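Local coordinates for iron-regulated outer membrane protein (Neisseria meningitidis, PDB 4B7O) that transports iron across the outer membrane as a TonB-dependent transporter, probably taking up an iron-siderophore complex, at residues 334-339 and 356-361; 548-553 and 596-601; 601-606 and 641-646. All coordinates share one frame; numbering follows the deposited sequence.

Contact 1. Residues 334-339 and 356-361; sequences EKKRYS and HTRITT
E334 with T360, K336 with R358 and Y338 with H356 form side-by-side pairs on one face of two neighbouring antiparallel strands, 323-339 and 355-373, in the wall of the TonB-dependent transporter barrel. In E334, CB lies 4.2 Å from I359 O. CG then sits beside the backbone N (chi1 -52°), and a bend at chi2 (-101°) swings the carboxylate across to the partner strand. CD comes 3.4 Å from T360 OG1. OE1 accepts a hydrogen bond from T360 OG1 at 2.5 Å, met from above the carboxylate plane, and also makes a long salt bridge to R358 NE (3.9 Å) at the edge of the guanidinium. OE2 rests 4.0 Å from T360 CG2. Further along, the aliphatic stems of K336 and R358 meet at their CG atoms. The other face carries K335, I359, R337 and T357, joined across the strands by four nearly straight backbone hydrogen bonds; R337 forms a salt bridge with D342, and both R337 and T357 touch L517. At the Y338 end, the H356 ring is held through ND1 by Q392, and Y338 CD1 lies over one face of that imidazole, offset toward the rim, 3.4 Å from NE2.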
ATOM      1  N   GLU A 334      -4.764 -14.138   4.112  1.00 38.96           N
ATOM      2  CA  GLU A 334      -6.185 -14.241   3.847  1.00 41.39           C
ATOM      3  C   GLU A 334      -6.818 -12.874   3.925  1.00 40.41           C
ATOM      4  O   GLU A 334      -6.639 -12.170   4.894  1.00 42.18           O
ATOM      5  CB  GLU A 334      -6.905 -15.195   4.822  1.00 41.00           C
ATOM      6  CG  GLU A 334      -6.277 -16.589   4.931  1.00 54.16           C
ATOM      7  CD  GLU A 334      -6.972 -17.736   4.143  1.00 56.43           C
ATOM      8  OE1 GLU A 334      -7.776 -17.479   3.194  1.00 55.10           O
ATOM      9  OE2 GLU A 334      -6.676 -18.924   4.482  1.00 52.57           O
ATOM     10  N   LYS A 335      -7.565 -12.532   2.894  1.00 37.09           N
ATOM     11  CA  LYS A 335      -8.371 -11.355   2.815  1.00 39.20           C
ATOM     12  C   LYS A 335      -9.812 -11.949   2.827  1.00 40.24           C
ATOM     13  O   LYS A 335     -10.083 -12.845   2.021  1.00 40.18           O
ATOM     14  CB  LYS A 335      -8.047 -10.615   1.494  1.00 36.87           C
ATOM     15  CG  LYS A 335      -8.539  -9.169   1.336  1.00 44.65           C
ATOM     16  CD  LYS A 335      -7.429  -8.088   1.590  1.00 54.83           C
ATOM     17  CE  LYS A 335      -7.054  -7.152   0.384  1.00 62.38           C
ATOM     18  NZ  LYS A 335      -8.028  -6.154  -0.241  1.00 41.98           N
ATOM     19  N   LYS A 336     -10.693 -11.471   3.734  1.00 40.50           N
ATOM     20  CA  LYS A 336     -12.114 -11.903   3.891  1.00 43.15           C
ATOM     21  C   LYS A 336     -13.054 -10.727   3.912  1.00 43.84           C
ATOM     22  O   LYS A 336     -12.791  -9.725   4.580  1.00 44.40           O
ATOM     23  CB  LYS A 336     -12.373 -12.657   5.194  1.00 48.59           C
ATOM     24  CG  LYS A 336     -11.460 -13.861   5.427  1.00 64.56           C
ATOM     25  CD  LYS A 336     -11.727 -14.547   6.779  1.00 69.00           C
ATOM     26  CE  LYS A 336     -10.491 -15.273   7.331  1.00 63.24           C
ATOM     27  NZ  LYS A 336     -10.846 -15.967   8.608  1.00 65.82           N
ATOM     28  N   ARG A 337     -14.146 -10.835   3.171  1.00 40.65           N
ATOM     29  CA  ARG A 337     -15.216  -9.870   3.275  1.00 35.11           C
ATOM     30  C   ARG A 337     -16.433 -10.628   3.703  1.00 39.76           C
ATOM     31  O   ARG A 337     -16.823 -11.633   3.085  1.00 38.77           O
ATOM     32  CB  ARG A 337     -15.540  -9.198   1.935  1.00 32.13           C
ATOM     33  CG  ARG A 337     -16.757  -8.282   1.986  1.00 30.25           C
ATOM     34  CD  ARG A 337     -17.030  -7.820   0.593  1.00 38.27           C
ATOM     35  NE  ARG A 337     -18.225  -6.985   0.399  1.00 39.25           N
ATOM     36  CZ  ARG A 337     -19.490  -7.428   0.399  1.00 39.75           C
ATOM     37  NH1 ARG A 337     -19.801  -8.729   0.615  1.00 35.80           N
ATOM     38  NH2 ARG A 337     -20.456  -6.538   0.209  1.00 37.51           N
ATOM     39  N   TYR A 338     -17.073 -10.108   4.728  1.00 43.96           N
ATOM     40  CA  TYR A 338     -18.282 -10.713   5.224  1.00 42.86           C
ATOM     41  C   TYR A 338     -19.328  -9.636   5.227  1.00 45.95           C
ATOM     42  O   TYR A 338     -19.180  -8.600   5.912  1.00 41.86           O
ATOM     43  CB  TYR A 338     -18.076 -11.257   6.646  1.00 43.24           C
ATOM     44  CG  TYR A 338     -19.391 -11.499   7.353  1.00 49.38           C
ATOM     45  CD1 TYR A 338     -20.199 -12.588   7.006  1.00 52.05           C
ATOM     46  CD2 TYR A 338     -19.845 -10.626   8.352  1.00 48.01           C
ATOM     47  CE1 TYR A 338     -21.419 -12.801   7.632  1.00 55.22           C
ATOM     48  CE2 TYR A 338     -21.057 -10.832   8.989  1.00 50.16           C
ATOM     49  CZ  TYR A 338     -21.837 -11.926   8.636  1.00 54.00           C
ATOM     50  OH  TYR A 338     -23.034 -12.153   9.266  1.00 53.30           O
ATOM     51  N   SER A 339     -20.384  -9.863   4.450  1.00 45.04           N
ATOM     52  CA  SER A 339     -21.583  -9.047   4.592  1.00 43.26           C
ATOM     53  C   SER A 339     -22.648  -9.798   5.388  1.00 54.09           C
ATOM     54  O   SER A 339     -22.814 -11.023   5.220  1.00 49.58           O
ATOM     55  CB  SER A 339     -22.144  -8.719   3.250  1.00 41.66           C
ATOM     56  OG  SER A 339     -23.051  -7.688   3.401  1.00 42.08           O
ATOM     57  N   HIS A 356     -19.955 -14.420   2.190  1.00 45.80           N
ATOM     58  CA  HIS A 356     -18.549 -14.566   2.557  1.00 47.77           C
ATOM     59  C   HIS A 356     -17.771 -14.612   1.301  1.00 53.55           C
ATOM     60  O   HIS A 356     -18.093 -15.376   0.393  1.00 55.60           O
ATOM     61  CB  HIS A 356     -18.267 -15.867   3.308  1.00 44.90           C
ATOM     62  CG  HIS A 356     -18.857 -15.900   4.679  1.00 53.83           C
ATOM     63  ND1 HIS A 356     -20.208 -16.002   4.896  1.00 53.06           N
ATOM     64  CD2 HIS A 356     -18.256 -15.803   5.946  1.00 52.14           C
ATOM     65  CE1 HIS A 356     -20.447 -15.985   6.232  1.00 47.59           C
ATOM     66  NE2 HIS A 356     -19.260 -15.846   6.872  1.00 47.21           N
ATOM     67  N   THR A 357     -16.735 -13.776   1.228  1.00 56.41           N
ATOM     68  CA  THR A 357     -15.820 -13.769   0.097  1.00 45.97           C
ATOM     69  C   THR A 357     -14.394 -13.834   0.629  1.00 44.16           C
ATOM     70  O   THR A 357     -14.022 -13.100   1.588  1.00 39.12           O
ATOM     71  CB  THR A 357     -16.026 -12.547  -0.808  1.00 47.09           C
ATOM     72  OG1 THR A 357     -17.410 -12.164  -0.797  1.00 47.25           O
ATOM     73  CG2 THR A 357     -15.589 -12.875  -2.262  1.00 48.33           C
ATOM     74  N   ARG A 358     -13.602 -14.704   0.005  1.00 38.12           N
ATOM     75  CA  ARG A 358     -12.279 -14.970   0.489  1.00 37.72           C
ATOM     76  C   ARG A 358     -11.234 -14.881  -0.605  1.00 39.36           C
ATOM     77  O   ARG A 358     -11.505 -15.260  -1.743  1.00 38.52           O
ATOM     78  CB  ARG A 358     -12.236 -16.371   1.130  1.00 42.10           C
ATOM     79  CG  ARG A 358     -11.664 -16.353   2.531  1.00 51.92           C
ATOM     80  CD  ARG A 358     -12.117 -17.521   3.395  1.00 50.02           C
ATOM     81  NE  ARG A 358     -11.499 -18.762   2.942  1.00 62.15           N
ATOM     82  CZ  ARG A 358     -12.199 -19.821   2.538  1.00 69.42           C
ATOM     83  NH1 ARG A 358     -13.524 -19.763   2.546  1.00 72.57           N
ATOM     84  NH2 ARG A 358     -11.594 -20.935   2.127  1.00 66.01           N
ATOM     85  N   ILE A 359     -10.033 -14.420  -0.256  1.00 36.48           N
ATOM     86  CA  ILE A 359      -8.894 -14.468  -1.164  1.00 32.10           C
ATOM     87  C   ILE A 359      -7.731 -15.027  -0.397  1.00 33.42           C
ATOM     88  O   ILE A 359      -7.449 -14.598   0.704  1.00 39.41           O
ATOM     89  CB  ILE A 359      -8.480 -13.095  -1.648  1.00 35.31           C
ATOM     90  CG1 ILE A 359      -9.650 -12.326  -2.217  1.00 32.87           C
ATOM     91  CG2 ILE A 359      -7.439 -13.250  -2.750  1.00 41.78           C
ATOM     92  CD1 ILE A 359      -9.239 -10.922  -2.576  1.00 32.82           C
ATOM     93  N   THR A 360      -7.044 -15.991  -0.950  1.00 31.56           N
ATOM     94  CA  THR A 360      -6.094 -16.737  -0.164  1.00 35.62           C
ATOM     95  C   THR A 360      -4.812 -16.602  -0.933  1.00 32.44           C
ATOM     96  O   THR A 360      -4.792 -16.835  -2.124  1.00 37.72           O
ATOM     97  CB  THR A 360      -6.488 -18.274   0.000  1.00 39.91           C
ATOM     98  OG1 THR A 360      -7.638 -18.437   0.837  1.00 42.46           O
ATOM     99  CG2 THR A 360      -5.409 -19.046   0.667  1.00 34.41           C
ATOM    100  N   THR A 361      -3.740 -16.235  -0.268  1.00 31.83           N
ATOM    101  CA  THR A 361      -2.509 -16.073  -0.947  1.00 31.89           C
ATOM    102  C   THR A 361      -1.514 -16.874  -0.241  1.00 33.30           C
ATOM    103  O   THR A 361      -1.391 -16.729   0.979  1.00 34.60           O
ATOM    104  CB  THR A 361      -2.089 -14.592  -0.932  1.00 31.45           C
ATOM    105  OG1 THR A 361      -3.055 -13.871  -1.697  1.00 32.07           O
ATOM    106  CG2 THR A 361      -0.692 -14.385  -1.581  1.00 29.80           C
TER

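Contact 2. Residues 548-553 and 596-601; sequences DGTFAA and ASYRTG
Strand residues 551-553 run antiparallel to 596-600, with 167° between their directions: A552 and S597 form a hydrogen-bonded pair in which A552 N reaches S597 O at 2.9 Å and S597 N reaches A552 O at 2.7 Å, while R599 N adds a third bond to T550 O. On the other side of the A552/S597 pair, A553 and A596 form a non-hydrogen-bonded pair whose CA atoms come within 3.9 Å, close enough for the small methyl groups to meet CB to CB. On the same face, F551 stretches away from its backbone N (chi1 -178°), which lays CD1 3.3 Å from S597 O and carries CZ on toward A596 CB. T550 and Y598 lie alongside each other, the methyl CG2 of T550 packed 3.5 Å from Y598 CE1. On the opposite face, A552 CB meets S597 OG at 3.5 Å. The start of the strand is shaped by D548, whose OD1 takes two backbone N-H groups at once, T550 N at 2.6 Å and F551 N at 2.8 Å. These bonds close the turn over G549, and with the OD2 bond to Y546 OH they anchor both carboxylate oxygens. This is an Asx turn at the tight link between barrel strands 535-547 and 551-567, with 578-600 paired beside it, consistent with the periplasmic rim of an outer-membrane barrel.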
ATOM      1  N   ASP A 548      25.161  16.450   5.886  1.00 39.64           N
ATOM      2  CA  ASP A 548      26.351  16.814   6.666  1.00 45.90           C
ATOM      3  C   ASP A 548      26.048  16.764   8.161  1.00 48.51           C
ATOM      4  O   ASP A 548      26.717  17.396   8.973  1.00 52.71           O
ATOM      5  CB  ASP A 548      26.847  18.209   6.262  1.00 44.14           C
ATOM      6  CG  ASP A 548      25.861  19.278   6.632  1.00 44.96           C
ATOM      7  OD1 ASP A 548      25.148  19.059   7.621  1.00 42.84           O
ATOM      8  OD2 ASP A 548      25.787  20.318   5.946  1.00 47.30           O
ATOM      9  N   GLY A 549      25.016  16.021   8.525  1.00 47.76           N
ATOM     10  CA  GLY A 549      24.606  15.937   9.903  1.00 47.39           C
ATOM     11  C   GLY A 549      23.816  17.118  10.441  1.00 47.74           C
ATOM     12  O   GLY A 549      23.296  17.019  11.512  1.00 49.09           O
ATOM     13  N   THR A 550      23.743  18.219   9.697  1.00 46.65           N
ATOM     14  CA  THR A 550      22.952  19.397  10.026  1.00 46.70           C
ATOM     15  C   THR A 550      21.935  19.638   8.914  1.00 51.77           C
ATOM     16  O   THR A 550      20.715  19.706   9.140  1.00 55.87           O
ATOM     17  CB  THR A 550      23.843  20.658  10.090  1.00 47.01           C
ATOM     18  OG1 THR A 550      24.445  20.725  11.386  1.00 52.55           O
ATOM     19  CG2 THR A 550      23.034  21.948   9.888  1.00 47.37           C
ATOM     20  N   PHE A 551      22.445  19.807   7.708  1.00 47.88           N
ATOM     21  CA  PHE A 551      21.602  20.047   6.572  1.00 45.23           C
ATOM     22  C   PHE A 551      21.604  18.739   5.817  1.00 45.41           C
ATOM     23  O   PHE A 551      22.622  18.040   5.801  1.00 47.64           O
ATOM     24  CB  PHE A 551      22.120  21.228   5.754  1.00 45.08           C
ATOM     25  CG  PHE A 551      21.260  21.567   4.575  1.00 47.95           C
ATOM     26  CD1 PHE A 551      19.990  22.124   4.744  1.00 54.43           C
ATOM     27  CD2 PHE A 551      21.689  21.318   3.287  1.00 53.52           C
ATOM     28  CE1 PHE A 551      19.155  22.406   3.643  1.00 51.83           C
ATOM     29  CE2 PHE A 551      20.859  21.610   2.174  1.00 54.46           C
ATOM     30  CZ  PHE A 551      19.586  22.143   2.352  1.00 46.32           C
ATOM     31  N   ALA A 552      20.436  18.359   5.301  1.00 39.74           N
ATOM     32  CA  ALA A 552      20.280  17.182   4.444  1.00 38.56           C
ATOM     33  C   ALA A 552      19.370  17.527   3.239  1.00 36.68           C
ATOM     34  O   ALA A 552      18.500  18.405   3.328  1.00 33.32           O
ATOM     35  CB  ALA A 552      19.688  16.017   5.236  1.00 31.17           C
ATOM     36  N   ALA A 553      19.562  16.849   2.114  1.00 32.01           N
ATOM     37  CA  ALA A 553      18.682  17.085   0.980  1.00 36.58           C
ATOM     38  C   ALA A 553      18.696  15.850   0.112  1.00 35.41           C
ATOM     39  O   ALA A 553      19.576  15.009   0.260  1.00 36.07           O
ATOM     40  CB  ALA A 553      19.051  18.370   0.179  1.00 29.22           C
ATOM     41  N   ALA A 596      14.421  18.338   1.683  1.00 39.28           N
ATOM     42  CA  ALA A 596      15.558  18.941   2.345  1.00 43.60           C
ATOM     43  C   ALA A 596      15.229  18.999   3.838  1.00 47.86           C
ATOM     44  O   ALA A 596      14.057  18.985   4.215  1.00 47.51           O
ATOM     45  CB  ALA A 596      15.813  20.332   1.774  1.00 39.11           C
ATOM     46  N   SER A 597      16.237  19.084   4.689  1.00 45.41           N
ATOM     47  CA  SER A 597      15.983  19.247   6.113  1.00 40.52           C
ATOM     48  C   SER A 597      17.121  19.878   6.867  1.00 44.09           C
ATOM     49  O   SER A 597      18.272  19.854   6.404  1.00 46.20           O
ATOM     50  CB  SER A 597      15.630  17.924   6.760  1.00 40.95           C
ATOM     51  OG  SER A 597      16.609  16.985   6.487  1.00 42.68           O
ATOM     52  N   TYR A 598      16.799  20.438   8.036  1.00 40.90           N
ATOM     53  CA  TYR A 598      17.750  21.182   8.814  1.00 42.17           C
ATOM     54  C   TYR A 598      17.627  20.794  10.265  1.00 45.19           C
ATOM     55  O   TYR A 598      16.537  20.732  10.815  1.00 48.64           O
ATOM     56  CB  TYR A 598      17.518  22.665   8.616  1.00 45.64           C
ATOM     57  CG  TYR A 598      18.432  23.551   9.431  1.00 53.82           C
ATOM     58  CD1 TYR A 598      19.804  23.660   9.138  1.00 55.83           C
ATOM     59  CD2 TYR A 598      17.921  24.337  10.459  1.00 59.72           C
ATOM     60  CE1 TYR A 598      20.637  24.505   9.868  1.00 52.57           C
ATOM     61  CE2 TYR A 598      18.747  25.185  11.190  1.00 64.33           C
ATOM     62  CZ  TYR A 598      20.099  25.259  10.889  1.00 56.99           C
ATOM     63  OH  TYR A 598      20.885  26.080  11.639  1.00 57.40           O
ATOM     64  N   ARG A 599      18.739  20.505  10.900  1.00 45.76           N
ATOM     65  CA  ARG A 599      18.682  20.170  12.304  1.00 49.58           C
ATOM     66  C   ARG A 599      19.752  20.859  13.112  1.00 49.43           C
ATOM     67  O   ARG A 599      20.927  20.631  12.859  1.00 49.41           O
ATOM     68  CB  ARG A 599      18.891  18.685  12.461  1.00 54.45           C
ATOM     69  CG  ARG A 599      17.841  17.843  11.803  1.00 60.14           C
ATOM     70  CD  ARG A 599      17.654  16.652  12.702  1.00 70.55           C
ATOM     71  NE  ARG A 599      17.414  17.108  14.070  1.00 84.61           N
ATOM     72  CZ  ARG A 599      17.496  16.348  15.168  1.00 86.43           C
ATOM     73  NH1 ARG A 599      17.832  15.060  15.092  1.00 79.75           N
ATOM     74  NH2 ARG A 599      17.237  16.887  16.355  1.00 83.14           N
ATOM     75  N   THR A 600      19.357  21.653  14.103  1.00 49.55           N
ATOM     76  CA  THR A 600      20.293  22.165  15.097  1.00 50.04           C
ATOM     77  C   THR A 600      19.628  22.277  16.445  1.00 54.71           C
ATOM     78  O   THR A 600      18.641  23.000  16.563  1.00 55.66           O
ATOM     79  CB  THR A 600      20.841  23.579  14.736  1.00 61.26           C
ATOM     80  OG1 THR A 600      21.182  24.276  15.937  1.00 72.63           O
ATOM     81  CG2 THR A 600      19.828  24.467  14.046  1.00 55.76           C
ATOM     82  N   GLY A 601      20.165  21.590  17.455  1.00 55.70           N
ATOM     83  CA  GLY A 601      19.805  21.816  18.866  1.00 56.52           C
ATOM     84  C   GLY A 601      18.329  21.765  19.269  1.00 63.04           C
ATOM     85  O   GLY A 601      17.811  22.639  19.997  1.00 69.63           O
TER

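Contact 3. Residues 601-606 and 641-646; sequences GGLTAK and ASLAYR
Two antiparallel strands of the barrel wall, 603-618 and 638-647, meet just after the short turn at G601 and G602, where L603 pairs with Y645 and T604 with A644. T604 and A644 exchange two backbone hydrogen bonds of 2.9 Å each, T604 N to A644 O and A644 N to T604 O, and K606 and S642 repeat the pattern at the next hydrogen-bonded pair, beyond A605 and L643. At the turn, R646 N reaches G602 O at 3.0 Å from above the carbonyl plane, a less well aligned bond. With CG of Y645 anti to the backbone N (chi1 -171°), its ring lies beside this turn: CE1 comes 3.8 Å from G601 O, and CD1 packs 4.0 Å from L603 CB. L603 and L643 share this face, and L643 CD1 also touches A605 CB at 3.8 Å, making an apolar patch suited to the membrane side of the barrel. The other face is more polar, carrying T604, S642 and K606 beside A644. K606 runs extended past S642, its CB 4.1 Å from S642 OG. That hydroxyl is bonded to E91, and R646 sends its guanidinium to N696, N651 and E79; E79 and E91 lie in the plug, consistent with this face looking into the barrel. Strand 578-600 flanks 603-618, with R599 against T604, and strand 652-665 continues the wall beyond 638-647 through backbone bonds such as L643 with W656.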
ATOM      1  N   GLY A 601      20.165  21.590  17.455  1.00 55.70           N
ATOM      2  CA  GLY A 601      19.805  21.816  18.866  1.00 56.52           C
ATOM      3  C   GLY A 601      18.329  21.765  19.269  1.00 63.04           C
ATOM      4  O   GLY A 601      17.811  22.639  19.997  1.00 69.63           O
ATOM      5  N   GLY A 602      17.625  20.757  18.793  1.00 56.59           N
ATOM      6  CA  GLY A 602      16.202  20.669  19.119  1.00 52.79           C
ATOM      7  C   GLY A 602      15.274  21.202  18.047  1.00 44.00           C
ATOM      8  O   GLY A 602      14.112  20.842  18.039  1.00 46.81           O
ATOM      9  N   LEU A 603      15.752  22.076  17.177  1.00 39.01           N
ATOM     10  CA  LEU A 603      14.910  22.509  16.052  1.00 39.42           C
ATOM     11  C   LEU A 603      15.073  21.540  14.896  1.00 45.82           C
ATOM     12  O   LEU A 603      16.199  21.124  14.601  1.00 47.53           O
ATOM     13  CB  LEU A 603      15.305  23.890  15.571  1.00 38.96           C
ATOM     14  CG  LEU A 603      14.570  24.338  14.302  1.00 42.79           C
ATOM     15  CD1 LEU A 603      13.082  24.583  14.602  1.00 36.69           C
ATOM     16  CD2 LEU A 603      15.232  25.592  13.785  1.00 38.45           C
ATOM     17  N   THR A 604      13.961  21.187  14.242  1.00 46.24           N
ATOM     18  CA  THR A 604      13.958  20.324  13.061  1.00 40.80           C
ATOM     19  C   THR A 604      13.071  20.979  12.015  1.00 40.96           C
ATOM     20  O   THR A 604      11.948  21.316  12.317  1.00 48.55           O
ATOM     21  CB  THR A 604      13.382  18.946  13.420  1.00 41.38           C
ATOM     22  OG1 THR A 604      14.153  18.382  14.474  1.00 40.74           O
ATOM     23  CG2 THR A 604      13.431  18.007  12.241  1.00 43.06           C
ATOM     24  N   ALA A 605      13.570  21.199  10.804  1.00 38.54           N
ATOM     25  CA  ALA A 605      12.762  21.776   9.731  1.00 40.48           C
ATOM     26  C   ALA A 605      12.875  20.874   8.486  1.00 44.29           C
ATOM     27  O   ALA A 605      14.003  20.502   8.106  1.00 41.51           O
ATOM     28  CB  ALA A 605      13.238  23.183   9.373  1.00 35.83           C
ATOM     29  N   LYS A 606      11.746  20.551   7.844  1.00 33.31           N
ATOM     30  CA  LYS A 606      11.788  19.715   6.646  1.00 34.79           C
ATOM     31  C   LYS A 606      10.967  20.326   5.564  1.00 32.84           C
ATOM     32  O   LYS A 606      10.049  21.012   5.865  1.00 37.32           O
ATOM     33  CB  LYS A 606      11.251  18.320   6.925  1.00 32.31           C
ATOM     34  CG  LYS A 606      11.888  17.680   8.154  1.00 38.17           C
ATOM     35  CD  LYS A 606      11.493  16.215   8.287  1.00 40.45           C
ATOM     36  CE  LYS A 606      11.505  15.808   9.754  1.00 42.47           C
ATOM     37  NZ  LYS A 606      11.492  14.338   9.950  1.00 46.68           N
ATOM     38  N   ALA A 641       5.849  20.435   4.640  1.00 29.73           N
ATOM     39  CA  ALA A 641       6.910  21.091   5.411  1.00 31.41           C
ATOM     40  C   ALA A 641       6.586  20.881   6.857  1.00 35.97           C
ATOM     41  O   ALA A 641       5.415  20.750   7.211  1.00 40.02           O
ATOM     42  CB  ALA A 641       6.957  22.593   5.136  1.00 30.36           C
ATOM     43  N   SER A 642       7.595  20.898   7.721  1.00 35.12           N
ATOM     44  CA  SER A 642       7.288  20.995   9.130  1.00 33.82           C
ATOM     45  C   SER A 642       8.366  21.719   9.839  1.00 33.80           C
ATOM     46  O   SER A 642       9.508  21.762   9.387  1.00 33.05           O
ATOM     47  CB  SER A 642       7.075  19.616   9.814  1.00 36.35           C
ATOM     48  OG  SER A 642       8.147  18.739   9.556  1.00 36.39           O
ATOM     49  N   LEU A 643       8.013  22.236  11.003  1.00 35.39           N
ATOM     50  CA  LEU A 643       8.982  22.885  11.840  1.00 36.25           C
ATOM     51  C   LEU A 643       8.683  22.433  13.198  1.00 37.52           C
ATOM     52  O   LEU A 643       7.538  22.484  13.605  1.00 39.69           O
ATOM     53  CB  LEU A 643       8.781  24.385  11.729  1.00 39.38           C
ATOM     54  CG  LEU A 643       9.747  25.238  12.517  1.00 46.37           C
ATOM     55  CD1 LEU A 643      11.168  24.853  12.080  1.00 45.16           C
ATOM     56  CD2 LEU A 643       9.443  26.707  12.204  1.00 42.43           C
ATOM     57  N   ALA A 644       9.666  21.934  13.915  1.00 38.36           N
ATOM     58  CA  ALA A 644       9.389  21.446  15.255  1.00 37.86           C
ATOM     59  C   ALA A 644      10.510  21.796  16.213  1.00 36.77           C
ATOM     60  O   ALA A 644      11.667  21.769  15.839  1.00 36.62           O
ATOM     61  CB  ALA A 644       9.199  19.940  15.245  1.00 31.29           C
ATOM     62  N   TYR A 645      10.161  22.036  17.467  1.00 38.48           N
ATOM     63  CA  TYR A 645      11.141  22.385  18.466  1.00 38.86           C
ATOM     64  C   TYR A 645      10.966  21.557  19.711  1.00 37.57           C
ATOM     65  O   TYR A 645       9.865  21.442  20.264  1.00 37.87           O
ATOM     66  CB  TYR A 645      11.075  23.870  18.843  1.00 40.12           C
ATOM     67  CG  TYR A 645      12.249  24.189  19.701  1.00 45.24           C
ATOM     68  CD1 TYR A 645      13.511  24.409  19.126  1.00 47.06           C
ATOM     69  CD2 TYR A 645      12.143  24.162  21.088  1.00 47.66           C
ATOM     70  CE1 TYR A 645      14.616  24.653  19.909  1.00 49.74           C
ATOM     71  CE2 TYR A 645      13.235  24.405  21.889  1.00 49.00           C
ATOM     72  CZ  TYR A 645      14.466  24.650  21.289  1.00 51.13           C
ATOM     73  OH  TYR A 645      15.554  24.870  22.075  1.00 54.39           O
ATOM     74  N   ARG A 646      12.070  20.989  20.168  1.00 41.32           N
ATOM     75  CA  ARG A 646      12.053  20.166  21.376  1.00 41.09           C
ATOM     76  C   ARG A 646      12.783  20.805  22.589  1.00 40.16           C
ATOM     77  O   ARG A 646      13.970  21.051  22.537  1.00 41.22           O
ATOM     78  CB  ARG A 646      12.586  18.783  21.069  1.00 35.83           C
ATOM     79  CG  ARG A 646      12.437  17.885  22.265  1.00 42.92           C
ATOM     80  CD  ARG A 646      12.488  16.455  21.853  1.00 42.44           C
ATOM     81  NE  ARG A 646      11.379  15.816  22.505  1.00 45.99           N
ATOM     82  CZ  ARG A 646      10.477  15.058  21.920  1.00 40.26           C
ATOM     83  NH1 ARG A 646      10.522  14.790  20.631  1.00 47.97           N
ATOM     84  NH2 ARG A 646       9.514  14.588  22.660  1.00 49.95           N
TER

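Overall arrangement
Along the chain, contact 1 comes first: it closes the loop of 340-354 between strands 323-339 and 355-373, probably an extracellular loop. About 190 residues later, contact 2 joins strand 551-567 to 578-600, closing the 42 residues between its segments, and contact 3 follows directly, joining 603-618 to 638-647 around 34. The three lie in series, none nesting or crossing. Contacts 2 and 3 share G601 in the turn between their inner strands and are fused into one run of barrel wall, four strands wide, by pairing such as Y598 N with A605 O (2.8 Å). Contact 1 stands on the opposite side of the chain's centre, its nearest atoms about 30 Å from contact 3.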